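Beta-glycosidase (PDB 6T2R) acts as a family 16 endo-glycosidase of a human gut bacterium, probably cleaving beta-galactosidic linkages within mucin O-glycans to initiate mucin breakdown. Local coordinates at residues N59-D64 with D233-G238; A114-A119 with V251-D256; Q158-H163 with D197-H202; S162-T167 with E219-F224. All blocks are in the same frame, centred on the assembly; numbering follows the deposited sequence.

Overall arrangement
From the N terminus, 59-64 opens contact 1 and 114-119 opens contact 2. Contacts 3 and 4 then start from one stretch, sharing S162 and H163, where strand 155-161 runs into helix 163-167. Contact 3 closes at 197-202 and contact 4 at 219-224, both nested inside the two larger loops. Segment 233-238 closes contact 1 and 251-256 closes contact 2, so these two cross; M234 packs on V251 and M253 where they meet. Contact 2 joins neighbouring strands, contact 3 two layers of the sandwich, contact 1 two connecting loops, and contact 4 helix 163-167 to the loop before strand 228-233. Contacts 3 and 4 touch; their centres lie about 23 to 31 Å from those of contacts 1 and 2.

Contact 1: residues N59-D64 with D233-G238; sequences NTQSFD and DMQLGG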
loop_
_atom_site.group_PDB
_atom_site.type_symbol
_atom_site.label_atom_id
_atom_site.label_comp_id
_atom_site.label_asym_id
_atom_site.label_seq_id
_atom_site.Cartn_x
_atom_site.Cartn_y
_atom_site.Cartn_z
ATOM N N ASN A 59 -4.550 12.477 7.609
ATOM C CA ASN A 59 -4.729 13.248 8.864
ATOM C C ASN A 59 -3.487 13.425 9.724
ATOM O O ASN A 59 -3.402 14.443 10.423
ATOM C CB ASN A 59 -5.538 12.444 9.884
ATOM C CG ASN A 59 -6.918 12.969 9.827
ATOM O OD1 ASN A 59 -7.083 13.926 9.115
ATOM N ND2 ASN A 59 -7.850 12.385 10.536
ATOM N N THR A 60 -2.729 12.357 9.871
ATOM C CA THR A 60 -1.712 12.209 10.935
ATOM C C THR A 60 -0.312 12.264 10.328
ATOM O O THR A 60 0.678 12.188 11.118
ATOM C CB THR A 60 -1.991 10.885 11.647
ATOM O OG1 THR A 60 -1.999 9.855 10.643
ATOM C CG2 THR A 60 -3.297 10.935 12.416
ATOM N N GLN A 61 -0.233 12.317 8.989
ATOM C CA GLN A 61 1.038 12.085 8.252
ATOM C C GLN A 61 1.958 13.220 8.658
ATOM O O GLN A 61 1.420 14.333 8.860
ATOM C CB GLN A 61 0.786 11.986 6.755
ATOM C CG GLN A 61 -0.082 10.782 6.385
ATOM C CD GLN A 61 0.499 9.406 6.683
ATOM O OE1 GLN A 61 1.712 9.191 6.606
ATOM N NE2 GLN A 61 -0.373 8.459 7.027
ATOM N N SER A 62 3.230 12.925 8.884
ATOM C CA SER A 62 4.156 13.842 9.618
ATOM C C SER A 62 5.581 13.707 9.096
ATOM O O SER A 62 5.983 12.574 8.732
ATOM C CB SER A 62 4.102 13.568 11.078
ATOM O OG SER A 62 5.126 14.239 11.768
ATOM N N PHE A 63 6.321 14.817 9.102
ATOM C CA PHE A 63 7.777 14.848 8.796
ATOM C C PHE A 63 8.581 14.620 10.083
ATOM O O PHE A 63 9.789 14.492 10.012
ATOM C CB PHE A 63 8.170 16.143 8.084
ATOM C CG PHE A 63 7.627 16.267 6.681
ATOM C CD1 PHE A 63 7.158 15.161 5.985
ATOM C CD2 PHE A 63 7.583 17.498 6.054
ATOM C CE1 PHE A 63 6.655 15.291 4.702
ATOM C CE2 PHE A 63 7.091 17.621 4.763
ATOM C CZ PHE A 63 6.632 16.517 4.089
ATOM N N ASP A 64 7.917 14.442 11.219
ATOM C CA ASP A 64 8.593 14.237 12.530
ATOM C C ASP A 64 9.481 12.989 12.491
ATOM O O ASP A 64 8.946 11.883 12.280
ATOM C CB ASP A 64 7.590 14.110 13.685
ATOM C CG ASP A 64 8.269 14.427 14.994
ATOM O OD1 ASP A 64 9.374 13.863 15.233
ATOM O OD2 ASP A 64 7.727 15.276 15.734
ATOM N N ASP A 233 2.428 3.204 4.808
ATOM C CA ASP A 233 2.275 4.264 5.827
ATOM C C ASP A 233 1.428 3.759 6.976
ATOM O O ASP A 233 0.436 3.052 6.734
ATOM C CB ASP A 233 1.690 5.548 5.210
ATOM C CG ASP A 233 0.251 5.391 4.739
ATOM O OD1 ASP A 233 0.036 4.750 3.685
ATOM O OD2 ASP A 233 -0.642 5.850 5.472
ATOM N N MET A 234 1.875 4.105 8.178
ATOM C CA MET A 234 1.112 3.967 9.424
ATOM C C MET A 234 -0.011 5.001 9.370
ATOM O O MET A 234 0.158 6.095 8.754
ATOM C CB MET A 234 2.011 4.189 10.646
ATOM C CG MET A 234 1.303 4.034 11.986
ATOM S SD MET A 234 0.386 2.508 12.165
ATOM C CE MET A 234 1.703 1.295 12.241
ATOM N N GLN A 235 -1.124 4.625 9.979
ATOM C CA GLN A 235 -2.378 5.389 9.985
ATOM C C GLN A 235 -2.981 5.165 11.374
ATOM O O GLN A 235 -2.882 4.016 11.913
ATOM C CB GLN A 235 -3.279 4.918 8.830
ATOM C CG GLN A 235 -2.704 5.234 7.464
ATOM C CD GLN A 235 -3.485 4.724 6.273
ATOM O OE1 GLN A 235 -4.468 3.988 6.376
ATOM N NE2 GLN A 235 -2.992 5.075 5.119
ATOM N N LEU A 236 -3.576 6.218 11.930
ATOM C CA LEU A 236 -4.237 6.172 13.265
ATOM C C LEU A 236 -5.581 6.912 13.218
ATOM O O LEU A 236 -5.584 8.114 12.852
ATOM C CB LEU A 236 -3.302 6.802 14.307
ATOM C CG LEU A 236 -2.148 5.925 14.788
ATOM C CD1 LEU A 236 -1.206 6.727 15.694
ATOM C CD2 LEU A 236 -2.666 4.683 15.504
ATOM N N GLY A 237 -6.672 6.202 13.530
ATOM C CA GLY A 237 -8.036 6.757 13.630
ATOM C C GLY A 237 -8.722 7.000 12.287
ATOM O O GLY A 237 -8.056 7.074 11.223
ATOM N N GLY A 238 -10.041 7.174 12.360
ATOM C CA GLY A 238 -10.946 7.422 11.225
ATOM C C GLY A 238 -12.248 6.678 11.449
ATOM O O GLY A 238 -12.358 5.925 12.447
HETATM O O HOH W 1 -4.070 8.459 10.028
#
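Loop 59-64 passes T60 and Q61 alongside M234 to L236 without pairing its backbone with theirs, the nearest CA atoms, those of T60 and Q235, standing 6.9 Å apart. Side chains and one water span the gap. The Q61 chain leaves the backbone beside the contact, not into it, and its fold at chi2 (-64°) carries the amide over to M234. There NE2 donates to M234 O at 3.0 Å with a bent N-H...O angle of 144°, arriving close to the line of the C=O bond. The same nitrogen also donates to W57 O, so two carbonyls fix the turn of the amide, and D233 OD2 stands 3.0 Å from Q61 NE2. In this antiparallel beta-sandwich of the family 16 jelly-roll type, 233-238 leaves the end of strand 228-233, and the loop following strand 48-49 is laid against that exit. The D233 carboxylate lies steeply to the Q61 amide, planes 75° apart, and its OD1 accepts from W127 NE1. T60 OG1 binds a water at 2.6 Å that accepts from L236 N at 3.0 Å; this hydroxyl is also bonded to T94 OG1. The T60 methyl CG2 rests 3.7 Å from L236 O.

Contact 2: residues A114-A119 with V251-D256; sequences ARLHGA and VEMEVD
Backbone bonds join R115 and E254 as an antiparallel hydrogen-bonded pair: R115 N donates to E254 O at 2.8 Å and E254 N to R115 O at 2.9 Å. A114 and V255 follow as a non-hydrogen-bonded pair with CA atoms 4.3 Å apart. Towards H117 the segments diverge, and a water takes over, accepting from H117 N and donating to E252 O. These are neighbouring strands, 108-116 and 251-263, in one layer of the family 16 jelly roll, their segment axes antiparallel at 164°. Charged and polar bonds gather on the face that carries R115 and E254. The arginine, its chain bent at chi3 (62°), grips the carboxylate side-on: NE reaches E254 OE2 at 2.9 Å as a salt bridge, and NH2 reaches OE1 at 3.2 Å. H117 NE2 donates to the same E254 OE2 at 2.6 Å, with the oxygen close to the imidazole plane. NE and NE2 approach from opposite faces of the carboxylate, which two cationic or polar donors would tend to keep ionised. Apolar contacts occupy the other face, where L116 CD2 lies 3.9 Å from M253 CB, side chains pointing the same way. Beyond the ladder, A119 CB packs on V251 CG2 at 3.6 Å.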
loop_
_atom_site.group_PDB
_atom_site.type_symbol
_atom_site.label_atom_id
_atom_site.label_comp_id
_atom_site.label_asym_id
_atom_site.label_seq_id
_atom_site.Cartn_x
_atom_site.Cartn_y
_atom_site.Cartn_z
ATOM N N ALA A 114 6.293 -7.401 5.581
ATOM C CA ALA A 114 6.071 -6.482 6.709
ATOM C C ALA A 114 5.582 -7.275 7.899
ATOM O O ALA A 114 4.810 -8.263 7.708
ATOM C CB ALA A 114 5.050 -5.422 6.345
ATOM N N ARG A 115 5.971 -6.799 9.081
ATOM C CA ARG A 115 5.482 -7.308 10.376
ATOM C C ARG A 115 4.681 -6.181 11.030
ATOM O O ARG A 115 5.196 -5.074 11.086
ATOM C CB ARG A 115 6.666 -7.811 11.203
ATOM C CG ARG A 115 6.265 -8.297 12.594
ATOM C CD ARG A 115 7.259 -9.259 13.242
ATOM N NE ARG A 115 8.509 -8.569 13.421
ATOM C CZ ARG A 115 9.711 -9.131 13.528
ATOM N NH1 ARG A 115 9.870 -10.436 13.458
ATOM N NH2 ARG A 115 10.775 -8.369 13.642
ATOM N N LEU A 116 3.471 -6.477 11.504
ATOM C CA LEU A 116 2.527 -5.493 12.094
ATOM C C LEU A 116 2.420 -5.744 13.591
ATOM O O LEU A 116 2.744 -6.874 13.990
ATOM C CB LEU A 116 1.157 -5.645 11.417
ATOM C CG LEU A 116 1.172 -5.540 9.893
ATOM C CD1 LEU A 116 -0.226 -5.601 9.309
ATOM C CD2 LEU A 116 1.870 -4.259 9.433
ATOM N N HIS A 117 1.894 -4.746 14.316
ATOM C CA HIS A 117 1.681 -4.736 15.790
ATOM C C HIS A 117 0.280 -4.192 16.106
ATOM O O HIS A 117 -0.010 -3.076 15.688
ATOM C CB HIS A 117 2.805 -3.950 16.480
ATOM C CG HIS A 117 4.163 -4.494 16.183
ATOM N ND1 HIS A 117 4.759 -5.471 16.974
ATOM C CD2 HIS A 117 5.012 -4.257 15.159
ATOM C CE1 HIS A 117 5.910 -5.824 16.434
ATOM N NE2 HIS A 117 6.101 -5.084 15.316
ATOM N N GLY A 118 -0.557 -4.973 16.806
ATOM C CA GLY A 118 -1.903 -4.575 17.250
ATOM C C GLY A 118 -1.872 -3.281 18.047
ATOM O O GLY A 118 -0.952 -3.091 18.821
ATOM N N ALA A 119 -2.861 -2.420 17.823
ATOM C CA ALA A 119 -3.133 -1.158 18.536
ATOM C C ALA A 119 -4.537 -0.698 18.140
ATOM O O ALA A 119 -4.845 -0.705 16.941
ATOM C CB ALA A 119 -2.115 -0.102 18.179
ATOM N N VAL A 251 3.130 2.730 18.308
ATOM C CA VAL A 251 2.948 1.484 17.522
ATOM C C VAL A 251 3.817 1.585 16.272
ATOM O O VAL A 251 4.033 2.722 15.768
ATOM C CB VAL A 251 1.465 1.250 17.226
ATOM C CG1 VAL A 251 0.933 2.231 16.188
ATOM C CG2 VAL A 251 1.223 -0.190 16.816
ATOM N N GLU A 252 4.347 0.443 15.837
ATOM C CA GLU A 252 5.193 0.365 14.622
ATOM C C GLU A 252 4.639 -0.645 13.618
ATOM O O GLU A 252 3.865 -1.533 14.000
ATOM C CB GLU A 252 6.608 -0.142 14.885
ATOM C CG GLU A 252 7.121 0.120 16.254
ATOM C CD GLU A 252 8.566 -0.307 16.355
ATOM O OE1 GLU A 252 9.363 0.505 16.812
ATOM O OE2 GLU A 252 8.888 -1.395 15.879
ATOM N N MET A 253 5.019 -0.448 12.363
ATOM C CA MET A 253 5.012 -1.489 11.311
ATOM C C MET A 253 6.460 -1.566 10.865
ATOM O O MET A 253 7.121 -0.514 10.854
ATOM C CB MET A 253 4.116 -1.162 10.119
ATOM C CG MET A 253 4.391 0.188 9.485
ATOM S SD MET A 253 3.281 0.594 8.087
ATOM C CE MET A 253 3.091 -1.052 7.375
ATOM N N GLU A 254 6.935 -2.776 10.626
ATOM C CA GLU A 254 8.327 -3.049 10.188
ATOM C C GLU A 254 8.261 -3.582 8.771
ATOM O O GLU A 254 7.491 -4.535 8.519
ATOM C CB GLU A 254 8.986 -4.094 11.088
ATOM C CG GLU A 254 8.588 -3.944 12.538
ATOM C CD GLU A 254 9.084 -5.061 13.422
ATOM O OE1 GLU A 254 10.315 -5.232 13.490
ATOM O OE2 GLU A 254 8.222 -5.734 14.057
ATOM N N VAL A 255 9.067 -3.006 7.901
ATOM C CA VAL A 255 9.108 -3.418 6.482
ATOM C C VAL A 255 10.503 -3.951 6.163
ATOM O O VAL A 255 11.487 -3.177 6.185
ATOM C CB VAL A 255 8.698 -2.256 5.580
ATOM C CG1 VAL A 255 8.492 -2.715 4.152
ATOM C CG2 VAL A 255 7.452 -1.565 6.125
ATOM N N ASP A 256 10.532 -5.236 5.834
ATOM C CA ASP A 256 11.737 -5.983 5.412
ATOM C C ASP A 256 12.122 -5.576 3.992
ATOM O O ASP A 256 13.330 -5.285 3.775
ATOM C CB ASP A 256 11.460 -7.477 5.550
ATOM C CG ASP A 256 12.681 -8.364 5.449
ATOM O OD1 ASP A 256 13.808 -7.829 5.446
ATOM O OD2 ASP A 256 12.474 -9.580 5.354
HETATM O O HOH W 2 1.569 -2.457 12.651
#

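Contact 3: residues Q158-H163 with D197-H202; sequences QTVHSH and DSLVFH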
loop_
_atom_site.group_PDB
_atom_site.type_symbol
_atom_site.label_atom_id
_atom_site.label_comp_id
_atom_site.label_asym_id
_atom_site.label_seq_id
_atom_site.Cartn_x
_atom_site.Cartn_y
_atom_site.Cartn_z
ATOM N N GLN A 158 -7.750 -6.669 1.446
ATOM C CA GLN A 158 -7.247 -6.233 0.132
ATOM C C GLN A 158 -8.460 -5.720 -0.666
ATOM O O GLN A 158 -9.546 -6.362 -0.590
ATOM C CB GLN A 158 -6.472 -7.394 -0.484
ATOM C CG GLN A 158 -5.263 -7.821 0.365
ATOM C CD GLN A 158 -4.445 -8.899 -0.310
ATOM O OE1 GLN A 158 -4.919 -10.034 -0.464
ATOM N NE2 GLN A 158 -3.236 -8.550 -0.742
ATOM N N THR A 159 -8.317 -4.586 -1.367
ATOM C CA THR A 159 -9.467 -3.824 -1.926
ATOM C C THR A 159 -9.050 -2.999 -3.137
ATOM O O THR A 159 -7.867 -2.678 -3.244
ATOM C CB THR A 159 -10.056 -2.844 -0.912
ATOM O OG1 THR A 159 -10.018 -3.437 0.377
ATOM C CG2 THR A 159 -11.493 -2.504 -1.231
ATOM N N VAL A 160 -10.001 -2.734 -4.034
ATOM C CA VAL A 160 -9.863 -1.739 -5.136
ATOM C C VAL A 160 -10.968 -0.719 -4.918
ATOM O O VAL A 160 -12.029 -1.089 -4.398
ATOM C CB VAL A 160 -9.910 -2.324 -6.570
ATOM C CG1 VAL A 160 -8.865 -3.399 -6.775
ATOM C CG2 VAL A 160 -11.273 -2.888 -6.957
ATOM N N HIS A 161 -10.703 0.512 -5.310
ATOM C CA HIS A 161 -11.715 1.592 -5.416
ATOM C C HIS A 161 -11.601 2.223 -6.799
ATOM O O HIS A 161 -10.438 2.329 -7.332
ATOM C CB HIS A 161 -11.469 2.626 -4.316
ATOM C CG HIS A 161 -11.361 1.985 -2.999
ATOM N ND1 HIS A 161 -12.469 1.701 -2.260
ATOM C CD2 HIS A 161 -10.296 1.526 -2.313
ATOM C CE1 HIS A 161 -12.088 1.128 -1.133
ATOM N NE2 HIS A 161 -10.775 0.990 -1.156
ATOM N N SER A 162 -12.726 2.669 -7.336
ATOM C CA SER A 162 -12.796 3.298 -8.668
ATOM C C SER A 162 -14.020 4.209 -8.764
ATOM O O SER A 162 -14.836 4.193 -7.878
ATOM C CB SER A 162 -12.882 2.217 -9.712
ATOM O OG SER A 162 -14.108 1.491 -9.606
ATOM N N HIS A 163 -14.212 4.837 -9.915
ATOM C CA HIS A 163 -15.487 5.516 -10.279
ATOM C C HIS A 163 -16.635 4.520 -10.124
ATOM O O HIS A 163 -17.695 4.877 -9.626
ATOM C CB HIS A 163 -15.375 6.043 -11.699
ATOM C CG HIS A 163 -16.636 6.542 -12.290
ATOM N ND1 HIS A 163 -17.175 7.738 -11.912
ATOM C CD2 HIS A 163 -17.451 6.008 -13.231
ATOM C CE1 HIS A 163 -18.264 7.935 -12.629
ATOM N NE2 HIS A 163 -18.469 6.886 -13.433
ATOM N N ASP A 197 -6.683 -7.846 -17.853
ATOM C CA ASP A 197 -8.112 -8.199 -17.667
ATOM C C ASP A 197 -8.446 -8.410 -16.191
ATOM O O ASP A 197 -9.569 -8.856 -15.923
ATOM C CB ASP A 197 -8.438 -9.481 -18.409
ATOM C CG ASP A 197 -7.942 -10.721 -17.670
ATOM O OD1 ASP A 197 -6.798 -10.731 -17.195
ATOM O OD2 ASP A 197 -8.696 -11.676 -17.602
ATOM N N SER A 198 -7.519 -8.188 -15.262
ATOM C CA SER A 198 -7.733 -8.584 -13.846
ATOM C C SER A 198 -6.578 -8.155 -12.951
ATOM O O SER A 198 -5.416 -8.092 -13.423
ATOM C CB SER A 198 -7.930 -10.060 -13.720
ATOM O OG SER A 198 -6.760 -10.724 -14.198
ATOM N N LEU A 199 -6.899 -7.947 -11.676
ATOM C CA LEU A 199 -5.914 -7.849 -10.583
ATOM C C LEU A 199 -6.051 -9.123 -9.746
ATOM O O LEU A 199 -7.190 -9.541 -9.542
ATOM C CB LEU A 199 -6.165 -6.604 -9.730
ATOM C CG LEU A 199 -6.207 -5.250 -10.439
ATOM C CD1 LEU A 199 -6.285 -4.124 -9.395
ATOM C CD2 LEU A 199 -5.024 -5.047 -11.383
ATOM N N VAL A 200 -4.939 -9.699 -9.279
ATOM C CA VAL A 200 -4.946 -10.887 -8.369
ATOM C C VAL A 200 -4.159 -10.538 -7.104
ATOM O O VAL A 200 -2.968 -10.192 -7.240
ATOM C CB VAL A 200 -4.342 -12.133 -9.029
ATOM C CG1 VAL A 200 -4.473 -13.329 -8.103
ATOM C CG2 VAL A 200 -4.943 -12.418 -10.412
ATOM N N PHE A 201 -4.826 -10.632 -5.944
ATOM C CA PHE A 201 -4.288 -10.296 -4.600
ATOM C C PHE A 201 -3.821 -11.565 -3.901
ATOM O O PHE A 201 -4.530 -12.566 -3.959
ATOM C CB PHE A 201 -5.351 -9.584 -3.775
ATOM C CG PHE A 201 -5.667 -8.194 -4.274
ATOM C CD1 PHE A 201 -4.938 -7.084 -3.852
ATOM C CD2 PHE A 201 -6.696 -7.993 -5.170
ATOM C CE1 PHE A 201 -5.234 -5.806 -4.320
ATOM C CE2 PHE A 201 -6.998 -6.718 -5.630
ATOM C CZ PHE A 201 -6.286 -5.628 -5.199
ATOM N N HIS A 202 -2.655 -11.500 -3.277
ATOM C CA HIS A 202 -2.017 -12.623 -2.563
ATOM C C HIS A 202 -1.576 -12.109 -1.206
ATOM O O HIS A 202 -1.204 -10.933 -1.105
ATOM C CB HIS A 202 -0.812 -13.194 -3.335
ATOM C CG HIS A 202 -1.160 -13.795 -4.651
ATOM N ND1 HIS A 202 -1.022 -13.100 -5.837
ATOM C CD2 HIS A 202 -1.681 -15.008 -4.968
ATOM C CE1 HIS A 202 -1.405 -13.882 -6.837
ATOM N NE2 HIS A 202 -1.836 -15.063 -6.322
#
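F201 lays its side chain past that of Q158, the two running in opposite directions, with Q158 CB 3.7 Å from F201 CD1. The contact spans the interior of the beta-sandwich: strands 155-161 and 198-203 belong to different layers of the jelly roll, and their short axes stay 8.6 Å apart at 153°, too far for backbone pairing. Alternation along the strand decides who takes part, since Q158 and V160 aim their CB atoms at the other layer while T159 aims its own away. V160 supplies the apolar link. With CG1 anti to the carbonyl carbon (chi1 -56°), this methyl meets the F201 ring at its edge, 3.8 Å from CZ, and also touches L199 CD1 at 3.7 Å, so one branch wedges against two side chains of the facing strand. F201 in turn lies nearly parallel to the ring of F209 on strand 206-212. The buried Q158 amide is satisfied on both ends: OE1 accepts from N208 ND2, and NE2 has I146 O as its strongest partner. OE1 also sits 3.4 Å from F201 CB. Q158 NE2 also donates to H202 O at 3.2 Å, the donor standing well above the carbonyl plane, 57° out of it.

Contact 4: residues S162-T167 with E219-F224; sequences SHYTYT and EGQFPF
Q221 sets a methylene squarely over the Y164 ring, CG lying 3.4 Å from the ring centroid and only 5° off the normal, a CH-pi contact of nearly perfect centring. The tyrosine belongs to a short, weakly bonded helix at 163-167 that opens with a capping box and includes a wider pi-type turn. In the box T165 N donates to S162 OG at 3.0 Å, and S162 N donates in return to T165 OG1 at 2.8 Å. Loop 219-224 of the jelly roll, which leads towards strand 228-233, runs past this capped end. Y164 reaches it with CG anti to the backbone N (chi1 -178°); the two side chains run alongside each other in the same direction, CG of Q221 over the ring face, and the glutamine chain bends at chi2, so that its amide stands almost perpendicular to the ring, planes 82° apart. The polar ends of both are held by outside partners: Y164 OH by N173 O, and the Q221 amide by P212 O and I214 N. Water carries the polar links between the two segments. One bridges S162 OG and Q221 O, 2.6 Å from each, so the capping hydroxyl also ties the helix start to the loop. A second accepts from H163 N and donates to G220 O at 2.7 Å, where the CA atoms of H163 and G220 come within 5.3 Å. The H163 ring turns its edge to the loop, with E219 O in the ring plane, 3.3 Å from CD2.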
loop_
_atom_site.group_PDB
_atom_site.type_symbol
_atom_site.label_atom_id
_atom_site.label_comp_id
_atom_site.label_asym_id
_atom_site.label_seq_id
_atom_site.Cartn_x
_atom_site.Cartn_y
_atom_site.Cartn_z
ATOM N N SER A 162 -12.726 2.669 -7.336
ATOM C CA SER A 162 -12.796 3.298 -8.668
ATOM C C SER A 162 -14.020 4.209 -8.764
ATOM O O SER A 162 -14.836 4.193 -7.878
ATOM C CB SER A 162 -12.882 2.217 -9.712
ATOM O OG SER A 162 -14.108 1.491 -9.606
ATOM N N HIS A 163 -14.212 4.837 -9.915
ATOM C CA HIS A 163 -15.487 5.516 -10.279
ATOM C C HIS A 163 -16.635 4.520 -10.124
ATOM O O HIS A 163 -17.695 4.877 -9.626
ATOM C CB HIS A 163 -15.375 6.043 -11.699
ATOM C CG HIS A 163 -16.636 6.542 -12.290
ATOM N ND1 HIS A 163 -17.175 7.738 -11.912
ATOM C CD2 HIS A 163 -17.451 6.008 -13.231
ATOM C CE1 HIS A 163 -18.264 7.935 -12.629
ATOM N NE2 HIS A 163 -18.469 6.886 -13.433
ATOM N N TYR A 164 -16.405 3.289 -10.528
ATOM C CA TYR A 164 -17.446 2.243 -10.604
ATOM C C TYR A 164 -17.815 1.810 -9.186
ATOM O O TYR A 164 -19.001 1.761 -8.912
ATOM C CB TYR A 164 -16.919 1.113 -11.492
ATOM C CG TYR A 164 -17.846 -0.047 -11.741
ATOM C CD1 TYR A 164 -17.814 -1.156 -10.912
ATOM C CD2 TYR A 164 -18.672 -0.087 -12.858
ATOM C CE1 TYR A 164 -18.592 -2.270 -11.169
ATOM C CE2 TYR A 164 -19.473 -1.189 -13.119
ATOM C CZ TYR A 164 -19.442 -2.278 -12.260
ATOM O OH TYR A 164 -20.173 -3.398 -12.517
ATOM N N THR A 165 -16.832 1.522 -8.323
ATOM C CA THR A 165 -17.091 1.008 -6.972
ATOM C C THR A 165 -17.616 2.128 -6.091
ATOM O O THR A 165 -18.493 1.853 -5.282
ATOM C CB THR A 165 -15.848 0.403 -6.321
ATOM O OG1 THR A 165 -14.917 1.455 -6.052
ATOM C CG2 THR A 165 -15.255 -0.716 -7.152
ATOM N N TYR A 166 -17.024 3.308 -6.177
ATOM C CA TYR A 166 -17.262 4.416 -5.225
ATOM C C TYR A 166 -18.308 5.389 -5.796
ATOM O O TYR A 166 -19.371 5.541 -5.214
ATOM C CB TYR A 166 -15.949 5.120 -4.879
ATOM C CG TYR A 166 -16.090 6.201 -3.843
ATOM C CD1 TYR A 166 -16.058 5.922 -2.483
ATOM C CD2 TYR A 166 -16.239 7.527 -4.232
ATOM C CE1 TYR A 166 -16.175 6.937 -1.541
ATOM C CE2 TYR A 166 -16.368 8.546 -3.305
ATOM C CZ TYR A 166 -16.345 8.243 -1.958
ATOM O OH TYR A 166 -16.437 9.268 -1.074
ATOM N N THR A 167 -18.036 6.084 -6.888
ATOM C CA THR A 167 -18.993 7.091 -7.419
ATOM C C THR A 167 -20.317 6.430 -7.868
ATOM O O THR A 167 -21.380 6.960 -7.505
ATOM C CB THR A 167 -18.350 7.952 -8.504
ATOM O OG1 THR A 167 -17.082 8.406 -8.030
ATOM C CG2 THR A 167 -19.217 9.138 -8.851
ATOM N N GLU A 219 -18.582 2.944 -17.331
ATOM C CA GLU A 219 -17.152 3.255 -17.500
ATOM C C GLU A 219 -16.434 3.251 -16.148
ATOM O O GLU A 219 -17.100 3.286 -15.093
ATOM C CB GLU A 219 -17.017 4.667 -18.043
ATOM C CG GLU A 219 -18.165 5.074 -18.929
ATOM C CD GLU A 219 -17.983 6.494 -19.418
ATOM O OE1 GLU A 219 -17.416 6.660 -20.498
ATOM O OE2 GLU A 219 -18.375 7.410 -18.683
ATOM N N GLY A 220 -15.114 3.346 -16.209
ATOM C CA GLY A 220 -14.246 3.416 -15.025
ATOM C C GLY A 220 -14.198 2.115 -14.237
ATOM O O GLY A 220 -13.707 2.145 -13.104
ATOM N N GLN A 221 -14.636 0.989 -14.797
ATOM C CA GLN A 221 -14.697 -0.261 -13.997
ATOM C C GLN A 221 -13.280 -0.841 -13.836
ATOM O O GLN A 221 -13.095 -1.591 -12.878
ATOM C CB GLN A 221 -15.711 -1.255 -14.582
ATOM C CG GLN A 221 -15.931 -2.446 -13.672
ATOM C CD GLN A 221 -14.912 -3.545 -13.933
ATOM O OE1 GLN A 221 -14.382 -3.662 -15.041
ATOM N NE2 GLN A 221 -14.632 -4.353 -12.915
ATOM N N PHE A 222 -12.358 -0.575 -14.756
ATOM C CA PHE A 222 -10.987 -1.147 -14.700
ATOM C C PHE A 222 -9.953 -0.147 -15.196
ATOM O O PHE A 222 -9.400 -0.300 -16.268
ATOM C CB PHE A 222 -10.853 -2.459 -15.449
ATOM C CG PHE A 222 -9.763 -3.366 -14.917
ATOM C CD1 PHE A 222 -10.010 -4.252 -13.860
ATOM C CD2 PHE A 222 -8.499 -3.343 -15.455
ATOM C CE1 PHE A 222 -9.042 -5.129 -13.402
ATOM C CE2 PHE A 222 -7.523 -4.212 -14.978
ATOM C CZ PHE A 222 -7.787 -5.095 -13.955
ATOM N N PRO A 223 -9.619 0.877 -14.377
ATOM C CA PRO A 223 -8.659 1.914 -14.755
ATOM C C PRO A 223 -7.195 1.593 -14.382
ATOM O O PRO A 223 -6.294 2.418 -14.606
ATOM C CB PRO A 223 -9.191 3.078 -13.900
ATOM C CG PRO A 223 -9.620 2.436 -12.594
ATOM C CD PRO A 223 -10.186 1.104 -13.038
ATOM N N PHE A 224 -6.954 0.389 -13.860
ATOM C CA PHE A 224 -5.725 0.078 -13.088
ATOM C C PHE A 224 -4.480 -0.114 -13.993
ATOM O O PHE A 224 -3.377 0.013 -13.451
ATOM C CB PHE A 224 -5.982 -1.130 -12.194
ATOM C CG PHE A 224 -7.254 -1.040 -11.381
ATOM C CD1 PHE A 224 -7.352 -0.157 -10.317
ATOM C CD2 PHE A 224 -8.349 -1.854 -11.671
ATOM C CE1 PHE A 224 -8.503 -0.087 -9.546
ATOM C CE2 PHE A 224 -9.512 -1.769 -10.915
ATOM C CZ PHE A 224 -9.589 -0.875 -9.862
HETATM O O HOH W 3 -13.809 -0.980 -10.494
HETATM O O HOH W 4 -12.492 4.356 -12.185
#